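Local coordinates for protein HNH endonuclease (Geobacillus virus E2, PDB 5H0M) that probably nicks DNA, as a small thermophilic-phage nuclease of the HNH (His-Me finger) family that also holds a zinc ion, at residues Ala67-Lys71 with Asp72-Cys76; Leu75-His78 with Cys79-Glu82; Trp101-Arg104 with Leu105-Asp108; Gln111-Gln115 with Ala116-Arg120. One frame throughout, in Å; residues are numbered along the deposited sequence.

Interaction 1. Residues Ala67-Lys71 with Asp72-Cys76; sequences AVLAK and DNYLC. With ZN (zinc ion), chain B.
L69 and Y74 meet where helix 59-71 runs out, a worked case of a helix closed by its own next residues. The two side chains cross at about a right angle, and CB of L69 sits over one face of the Y74 ring, 3.8 Å from its centroid and 15° off the normal, as a CH-pi contact. Y74 can fold back because N73 takes a positive phi, the mark of a Schellman motif: Y74 N donates to L69 O at 2.9 Å, and N73 N donates to A70 O at 3.0 Å. One step earlier, D72 N continues the helical pattern with V68 O, and a type I' turn from D72 to L75 redirects the chain. The tight part is this stacking of L69 on Y74 together with V68 against the buried residue D72, where V68 CG1 lies 3.6 Å from D72 OD2. The loose part is the ammonium of K71 and a water, which reach the carboxylate from the exposed side. K71 bends its chain at chi3 and chi4, 80° and 76°, curling NZ back into a salt bridge of 2.9 Å with D72 OD1, on the syn side and somewhat out of the carboxylate plane. The water accepts from K71 NZ and donates to D72 OD2 at 2.8 Å. At the far end of the segment, C76 supplies one zinc ligand. D72 OD2 is also hydrogen-bonded to S112 of strand 110-113, while V68 and L69 rest on S112 and on V91 of strand 90-93, so the helix end lies against both strands of the hairpin.

Interaction 2. Residues Leu75-His78 with Cys79-Glu82; sequences LCQH and CLKE. With ZN (zinc ion), chain B.
Helix 77-81 opens with L80 N bonded to C76 O at 3.0 Å and goes on with K81 N to Q77 O and E82 N to H78 O, a single short run of turns whose first carbonyl belongs to the N-cap residue. C76 caps with its sulfur too: SG accepts from C79 N at 3.4 Å, an almost straight bond with an N-H...S angle of 172°. The two cysteines reach the metal by different torsions, C76 with SG anti to the backbone N (chi1 175°) and C79 with SG beside it (chi1 -80°). Different as they are, these torsions bring both sulfurs to the zinc ion, each at 2.3 Å. C76 SG and C79 SG are themselves 3.8 Å apart. This is a CxxC half-site, one of two that together make a four-cysteine zinc centre; C114 and C117 provide the other half. The backbone N-H probably draws negative charge from the C76 thiolate, and the cation would do the same more strongly. Away from the metal, aliphatic parts of side chains pass over the helix carbonyls. K81 lays its extended chain past Q77 O, with CG 3.3 Å from that oxygen, while E82 brings CG to 3.4 Å from H78 O. The side chains of Q77 and L80 run alongside each other, pointing the same way. H78 and E82 tie the helix to the rest of the fold: H78 NE2 is hydrogen-bonded to Q111 OE1 on strand 110-113, and E82 forms a salt bridge with R120 of helix 115-129. The H78 side chain also packs on L113 and C117.

Interaction 3. Residues Trp101-Arg104 with Leu105-Asp108; sequences WSKR and LDMD
R104 places CG between its own backbone N and carbonyl carbon (chi1 64°), which sets CG 3.3 Å from L105 N and 3.9 Å from L105 CG; beyond CG the chain runs straight to NE and back over W101. There CD lies above the centre of the indole, 3.3 Å from its plane, and the guanidinium offers a face to NE1 of W101. NH1 then bonds to W101 O at 3.0 Å, with the acceptor lying in the guanidinium plane. R104 N reaches the same oxygen from the other face of the carbonyl, so two donors grip W101 O from opposite faces. The NH1 bond and the stacking on the indole hold the guanidinium, while the R104 N bond holds the backbone. The loop joins strands 90-93 and 110-113 of the beta-beta-alpha metal finger of HNH nucleases, and a type I turn from K103 to D106 bends it. D106 N closes that turn on K103 O at 3.3 Å. D106 OD2 lies over the start of the K103 side chain, 3.8 Å from CB, with no contact to the ammonium. A water bridges one face of the bend: it donates to S102 O at 2.7 Å and to D106 OD1, and accepts from L105 N at 2.9 Å. R104 O accepts a hydrogen bond from H93 NE2, and K103 O one from N109 ND2; these are probably the first His and the Asn of the HNH signature, consistent with the turn's carbonyls steadying both side chains.

Interaction 4. Residues Gln111-Gln115 with Ala116-Arg120; sequences QSLCQ and ACHNR. With ZN (zinc ion), chain B.
C114 and C117 meet in a local N-cap contact, where strand 110-113 gives way to helix 115-129. C114 is the N-cap: its SG accepts from C117 N at 3.4 Å, and its carbonyl oxygen takes H118 N at 2.9 Å. Next in the helix, N119 N bonds to Q115 O. C114 holds SG between its backbone N and carbonyl carbon (chi1 73°), while C117 keeps SG beside the backbone N (chi1 -72°). C114 SG and C117 SG come within 3.6 Å of each other. Both bind the zinc ion, C114 SG at 2.4 Å and C117 SG at 2.3 Å. Here lies the second CxxC of the four-cysteine site, and the strand, turn and helix are the closing beta-alpha part of the HNH beta-beta-alpha metal finger. H118 probably supplies the last His of that signature. L113, buried, packs against the first turn of the helix: its CD1 approaches H118 CA at 4.0 Å and stands at the edge of the imidazole, near its plane, while CD2 packs 4.3 Å from C117 CB. The side chains of H118 and L113 both touch I90 and D92 on the partner strand.

In the fold
From the N terminus, interaction 1 closes the end of helix 59-71 and hands the chain, through the shared L75 and C76, to interaction 2 on helix 77-81. Strand 90-93 follows, and the long connection to strand 110-113 is bent by interaction 3. Interaction 4 then turns that strand into helix 115-129. All four are local turns in series; apart from the shared residues none encloses or crosses another. In space, however, interactions 2 and 4 meet, their centres about 9 Å apart, and complete one zinc site from distant parts of the sequence. Interaction 3 lies across the chain's centre from interaction 4, but its M107 packs against K71 and V68 of interaction 1.

Interaction 1. Residues Ala67-Lys71 with Asp72-Cys76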
# COMPACT_ATOMS: atom_id res chain seq x y z
N ALA A 67 -7.41 -7.16 -7.77
CA ALA A 67 -6.66 -8.38 -8.04
C ALA A 67 -5.97 -8.88 -6.76
O ALA A 67 -5.92 -10.08 -6.50
CB ALA A 67 -5.64 -8.17 -9.15
N VAL A 68 -5.41 -7.95 -5.98
CA VAL A 68 -4.74 -8.33 -4.74
C VAL A 68 -5.73 -8.85 -3.70
O VAL A 68 -5.51 -9.88 -3.07
CB VAL A 68 -3.94 -7.13 -4.17
CG1 VAL A 68 -3.37 -7.44 -2.79
CG2 VAL A 68 -2.80 -6.75 -5.10
N LEU A 69 -6.84 -8.15 -3.53
CA LEU A 69 -7.86 -8.62 -2.57
C LEU A 69 -8.36 -10.00 -2.96
O LEU A 69 -8.52 -10.87 -2.11
CB LEU A 69 -9.02 -7.64 -2.50
CG LEU A 69 -8.71 -6.35 -1.74
CD1 LEU A 69 -9.73 -5.28 -2.11
CD2 LEU A 69 -8.67 -6.58 -0.25
N ALA A 70 -8.58 -10.20 -4.25
CA ALA A 70 -9.07 -11.49 -4.71
C ALA A 70 -8.06 -12.60 -4.45
O ALA A 70 -8.42 -13.67 -3.93
CB ALA A 70 -9.42 -11.44 -6.19
N LYS A 71 -6.79 -12.34 -4.79
CA LYS A 71 -5.68 -13.29 -4.54
C LYS A 71 -5.58 -13.64 -3.07
O LYS A 71 -5.33 -14.78 -2.70
CB LYS A 71 -4.34 -12.69 -5.03
CG LYS A 71 -3.09 -13.43 -4.57
CD LYS A 71 -1.84 -12.67 -4.94
CE LYS A 71 -1.54 -11.54 -3.97
NZ LYS A 71 -0.97 -12.01 -2.67
N ASP A 72 -5.80 -12.63 -2.22
CA ASP A 72 -5.73 -12.77 -0.77
C ASP A 72 -7.03 -13.30 -0.15
O ASP A 72 -7.14 -13.41 1.08
CB ASP A 72 -5.35 -11.41 -0.16
CG ASP A 72 -3.90 -11.05 -0.39
OD1 ASP A 72 -3.11 -11.95 -0.78
OD2 ASP A 72 -3.56 -9.87 -0.19
N ASN A 73 -8.04 -13.58 -0.97
CA ASN A 73 -9.35 -14.01 -0.49
C ASN A 73 -9.93 -13.05 0.55
O ASN A 73 -10.61 -13.47 1.48
CB ASN A 73 -9.26 -15.43 0.08
CG ASN A 73 -8.92 -16.46 -0.98
OD1 ASN A 73 -9.48 -16.44 -2.07
ND2 ASN A 73 -8.01 -17.36 -0.65
N TYR A 74 -9.65 -11.77 0.38
CA TYR A 74 -10.16 -10.71 1.24
C TYR A 74 -9.75 -10.88 2.70
O TYR A 74 -10.40 -10.36 3.59
CB TYR A 74 -11.68 -10.54 1.06
CG TYR A 74 -12.02 -9.77 -0.19
CD1 TYR A 74 -11.99 -10.40 -1.42
CD2 TYR A 74 -12.34 -8.42 -0.15
CE1 TYR A 74 -12.28 -9.72 -2.59
CE2 TYR A 74 -12.64 -7.72 -1.31
CZ TYR A 74 -12.61 -8.38 -2.53
OH TYR A 74 -12.90 -7.67 -3.68
N LEU A 75 -8.66 -11.61 2.94
CA LEU A 75 -8.14 -11.78 4.29
C LEU A 75 -6.89 -10.95 4.55
O LEU A 75 -6.02 -10.85 3.70
CB LEU A 75 -7.77 -13.24 4.55
CG LEU A 75 -8.95 -14.22 4.52
CD1 LEU A 75 -8.42 -15.61 4.77
CD2 LEU A 75 -10.00 -13.84 5.56
N CYS A 76 -6.80 -10.40 5.76
CA CYS A 76 -5.61 -9.70 6.18
C CYS A 76 -4.42 -10.64 6.20
O CYS A 76 -4.44 -11.65 6.88
CB CYS A 76 -5.79 -9.09 7.56
SG CYS A 76 -4.29 -8.32 8.20
ZN ZN B . -4.68 -7.91 10.43
O HOH W 1 -0.80 -9.92 -0.67

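Interaction 2. Residues Leu75-His78 with Cys79-Glu82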
# COMPACT_ATOMS: atom_id res chain seq x y z
N LEU A 75 -8.66 -11.61 2.94
CA LEU A 75 -8.14 -11.78 4.29
C LEU A 75 -6.89 -10.95 4.55
O LEU A 75 -6.02 -10.85 3.70
CB LEU A 75 -7.77 -13.24 4.55
CG LEU A 75 -8.95 -14.22 4.52
CD1 LEU A 75 -8.42 -15.61 4.77
CD2 LEU A 75 -10.00 -13.84 5.56
N CYS A 76 -6.80 -10.40 5.76
CA CYS A 76 -5.61 -9.70 6.18
C CYS A 76 -4.42 -10.64 6.20
O CYS A 76 -4.44 -11.65 6.88
CB CYS A 76 -5.79 -9.09 7.56
SG CYS A 76 -4.29 -8.32 8.20
N GLN A 77 -3.39 -10.31 5.43
CA GLN A 77 -2.22 -11.20 5.29
C GLN A 77 -1.31 -11.20 6.49
O GLN A 77 -0.62 -12.18 6.74
CB GLN A 77 -1.46 -10.86 3.99
CG GLN A 77 -2.31 -11.06 2.75
CD GLN A 77 -2.79 -12.49 2.60
OE1 GLN A 77 -3.98 -12.80 2.72
NE2 GLN A 77 -1.85 -13.39 2.36
N HIS A 78 -1.29 -10.11 7.26
CA HIS A 78 -0.50 -10.10 8.48
C HIS A 78 -1.17 -10.93 9.56
O HIS A 78 -0.51 -11.73 10.20
CB HIS A 78 -0.27 -8.67 8.95
CG HIS A 78 0.66 -7.93 8.06
ND1 HIS A 78 1.27 -6.76 8.45
CD2 HIS A 78 1.14 -8.20 6.82
CE1 HIS A 78 2.05 -6.32 7.48
NE2 HIS A 78 1.98 -7.18 6.48
N CYS A 79 -2.48 -10.77 9.71
CA CYS A 79 -3.22 -11.62 10.63
C CYS A 79 -3.07 -13.09 10.25
O CYS A 79 -2.85 -13.94 11.12
CB CYS A 79 -4.70 -11.24 10.63
SG CYS A 79 -5.16 -9.81 11.63
N LEU A 80 -3.14 -13.40 8.96
CA LEU A 80 -3.03 -14.79 8.53
C LEU A 80 -1.68 -15.39 8.94
O LEU A 80 -1.61 -16.54 9.42
CB LEU A 80 -3.23 -14.91 7.01
CG LEU A 80 -3.45 -16.31 6.45
CD1 LEU A 80 -4.71 -16.94 7.00
CD2 LEU A 80 -3.50 -16.24 4.93
N LYS A 81 -0.61 -14.63 8.79
CA LYS A 81 0.71 -15.09 9.20
C LYS A 81 0.84 -15.29 10.68
O LYS A 81 1.62 -16.14 11.12
CB LYS A 81 1.78 -14.16 8.65
CG LYS A 81 1.86 -14.35 7.15
CD LYS A 81 2.86 -13.46 6.43
CE LYS A 81 2.48 -13.31 4.96
NZ LYS A 81 3.58 -12.88 4.07
N GLU A 82 0.05 -14.54 11.44
CA GLU A 82 -0.07 -14.69 12.89
C GLU A 82 -1.16 -15.67 13.30
O GLU A 82 -1.58 -15.68 14.45
CB GLU A 82 -0.33 -13.32 13.52
CG GLU A 82 0.83 -12.37 13.31
CD GLU A 82 0.57 -11.00 13.90
OE1 GLU A 82 -0.51 -10.44 13.66
OE2 GLU A 82 1.47 -10.48 14.59
ZN ZN B . -4.68 -7.91 10.43

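Interaction 3. Residues Trp101-Arg104 with Leu105-Asp108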
# COMPACT_ATOMS: atom_id res chain seq x y z
N TRP A 101 8.22 4.72 -6.44
CA TRP A 101 7.16 4.81 -7.44
C TRP A 101 7.15 3.62 -8.39
O TRP A 101 6.09 3.19 -8.85
CB TRP A 101 7.37 6.12 -8.23
CG TRP A 101 6.41 6.35 -9.38
CD1 TRP A 101 6.72 6.34 -10.71
CD2 TRP A 101 5.01 6.61 -9.29
NE1 TRP A 101 5.59 6.58 -11.45
CE2 TRP A 101 4.52 6.74 -10.61
CE3 TRP A 101 4.11 6.73 -8.23
CZ2 TRP A 101 3.19 7.01 -10.89
CZ3 TRP A 101 2.78 7.00 -8.52
CH2 TRP A 101 2.34 7.12 -9.84
N SER A 102 8.31 3.04 -8.67
CA SER A 102 8.41 1.97 -9.64
C SER A 102 7.69 0.70 -9.22
O SER A 102 7.34 -0.12 -10.08
CB SER A 102 9.87 1.66 -9.96
OG SER A 102 10.49 0.95 -8.91
N LYS A 103 7.44 0.54 -7.92
CA LYS A 103 6.82 -0.67 -7.38
C LYS A 103 5.32 -0.49 -7.11
O LYS A 103 4.69 -1.32 -6.48
CB LYS A 103 7.54 -1.12 -6.10
CG LYS A 103 9.02 -1.41 -6.32
CD LYS A 103 9.62 -2.09 -5.10
CE LYS A 103 11.07 -2.48 -5.36
NZ LYS A 103 11.71 -3.23 -4.22
N ARG A 104 4.76 0.60 -7.63
CA ARG A 104 3.38 1.00 -7.34
C ARG A 104 2.30 -0.02 -7.71
O ARG A 104 1.24 -0.04 -7.07
CB ARG A 104 3.07 2.33 -8.02
CG ARG A 104 3.11 2.28 -9.54
CD ARG A 104 3.07 3.68 -10.10
NE ARG A 104 3.06 3.68 -11.56
CZ ARG A 104 4.14 3.53 -12.32
NH1 ARG A 104 5.34 3.37 -11.77
NH2 ARG A 104 4.03 3.56 -13.66
N LEU A 105 2.54 -0.85 -8.73
CA LEU A 105 1.56 -1.82 -9.19
C LEU A 105 2.06 -3.26 -9.09
O LEU A 105 1.44 -4.19 -9.60
CB LEU A 105 1.16 -1.49 -10.64
CG LEU A 105 0.32 -0.21 -10.80
CD1 LEU A 105 0.34 0.26 -12.23
CD2 LEU A 105 -1.10 -0.43 -10.33
N ASP A 106 3.16 -3.48 -8.37
CA ASP A 106 3.72 -4.82 -8.24
C ASP A 106 2.96 -5.62 -7.21
O ASP A 106 2.89 -5.22 -6.04
CB ASP A 106 5.17 -4.74 -7.80
CG ASP A 106 6.10 -4.22 -8.86
OD1 ASP A 106 5.69 -4.04 -10.03
OD2 ASP A 106 7.27 -4.02 -8.50
N MET A 107 2.41 -6.77 -7.60
CA MET A 107 1.60 -7.53 -6.65
C MET A 107 2.40 -8.02 -5.46
O MET A 107 1.87 -8.06 -4.35
CB MET A 107 0.83 -8.65 -7.36
CG MET A 107 -0.33 -8.04 -8.15
SD MET A 107 -1.32 -9.29 -8.95
CE MET A 107 -2.10 -10.00 -7.52
N ASP A 108 3.68 -8.33 -5.66
CA ASP A 108 4.53 -8.71 -4.54
C ASP A 108 4.92 -7.55 -3.64
O ASP A 108 5.60 -7.76 -2.64
CB ASP A 108 5.77 -9.49 -5.01
CG ASP A 108 6.72 -8.68 -5.84
OD1 ASP A 108 6.44 -7.53 -6.22
OD2 ASP A 108 7.82 -9.22 -6.16
O HOH W 2 4.88 -1.29 -10.42

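Interaction 4. Residues Gln111-Gln115 with Ala116-Arg120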
# COMPACT_ATOMS: atom_id res chain seq x y z
N GLN A 111 -0.22 -5.84 -0.10
CA GLN A 111 -0.88 -6.77 0.81
C GLN A 111 -2.23 -6.25 1.25
O GLN A 111 -2.39 -5.08 1.55
CB GLN A 111 -0.03 -7.04 2.05
CG GLN A 111 1.35 -7.57 1.77
CD GLN A 111 2.08 -7.89 3.06
OE1 GLN A 111 2.56 -6.98 3.75
NE2 GLN A 111 2.15 -9.16 3.39
N SER A 112 -3.19 -7.17 1.34
CA SER A 112 -4.48 -6.86 1.94
C SER A 112 -4.33 -6.89 3.45
O SER A 112 -3.76 -7.83 3.99
CB SER A 112 -5.50 -7.92 1.52
OG SER A 112 -5.56 -8.05 0.10
N LEU A 113 -4.83 -5.84 4.12
CA LEU A 113 -4.66 -5.65 5.57
C LEU A 113 -5.96 -5.23 6.24
O LEU A 113 -6.79 -4.56 5.63
CB LEU A 113 -3.62 -4.57 5.87
CG LEU A 113 -2.19 -4.80 5.36
CD1 LEU A 113 -1.33 -3.60 5.72
CD2 LEU A 113 -1.60 -6.08 5.92
N CYS A 114 -6.11 -5.64 7.50
CA CYS A 114 -7.14 -5.09 8.36
C CYS A 114 -6.67 -3.73 8.88
O CYS A 114 -5.52 -3.33 8.70
CB CYS A 114 -7.45 -6.04 9.52
SG CYS A 114 -6.19 -6.14 10.80
N GLN A 115 -7.56 -2.99 9.53
CA GLN A 115 -7.20 -1.67 10.01
C GLN A 115 -6.10 -1.72 11.06
O GLN A 115 -5.18 -0.90 11.06
CB GLN A 115 -8.43 -0.96 10.59
CG GLN A 115 -8.07 0.31 11.32
CD GLN A 115 -9.28 1.04 11.82
OE1 GLN A 115 -10.39 0.83 11.31
NE2 GLN A 115 -9.08 1.92 12.79
N ALA A 116 -6.20 -2.65 12.00
CA ALA A 116 -5.21 -2.76 13.06
C ALA A 116 -3.83 -3.05 12.51
O ALA A 116 -2.84 -2.47 12.96
CB ALA A 116 -5.61 -3.81 14.09
N CYS A 117 -3.75 -3.94 11.52
CA CYS A 117 -2.47 -4.25 10.89
C CYS A 117 -1.96 -3.09 10.05
O CYS A 117 -0.78 -2.85 10.00
CB CYS A 117 -2.57 -5.53 10.08
SG CYS A 117 -2.67 -6.98 11.16
N HIS A 118 -2.85 -2.34 9.41
CA HIS A 118 -2.42 -1.14 8.67
C HIS A 118 -1.84 -0.10 9.63
O HIS A 118 -0.82 0.53 9.35
CB HIS A 118 -3.57 -0.55 7.87
CG HIS A 118 -3.15 0.63 7.04
ND1 HIS A 118 -3.48 1.92 7.37
CD2 HIS A 118 -2.42 0.71 5.90
CE1 HIS A 118 -2.98 2.74 6.46
NE2 HIS A 118 -2.34 2.03 5.56
N ASN A 119 -2.48 0.07 10.79
CA ASN A 119 -1.99 0.98 11.81
C ASN A 119 -0.63 0.55 12.34
O ASN A 119 0.29 1.37 12.49
CB ASN A 119 -3.01 1.06 12.94
CG ASN A 119 -2.63 2.08 13.99
OD1 ASN A 119 -2.68 3.29 13.74
ND2 ASN A 119 -2.25 1.60 15.17
N ARG A 120 -0.47 -0.74 12.62
CA ARG A 120 0.80 -1.26 13.08
C ARG A 120 1.88 -1.03 12.03
O ARG A 120 2.99 -0.61 12.35
CB ARG A 120 0.69 -2.76 13.41
CG ARG A 120 2.01 -3.43 13.70
CD ARG A 120 1.87 -4.84 14.22
NE ARG A 120 1.15 -5.73 13.31
CZ ARG A 120 0.94 -7.03 13.52
NH1 ARG A 120 1.41 -7.62 14.62
NH2 ARG A 120 0.28 -7.75 12.62
ZN ZN B . -4.68 -7.91 10.43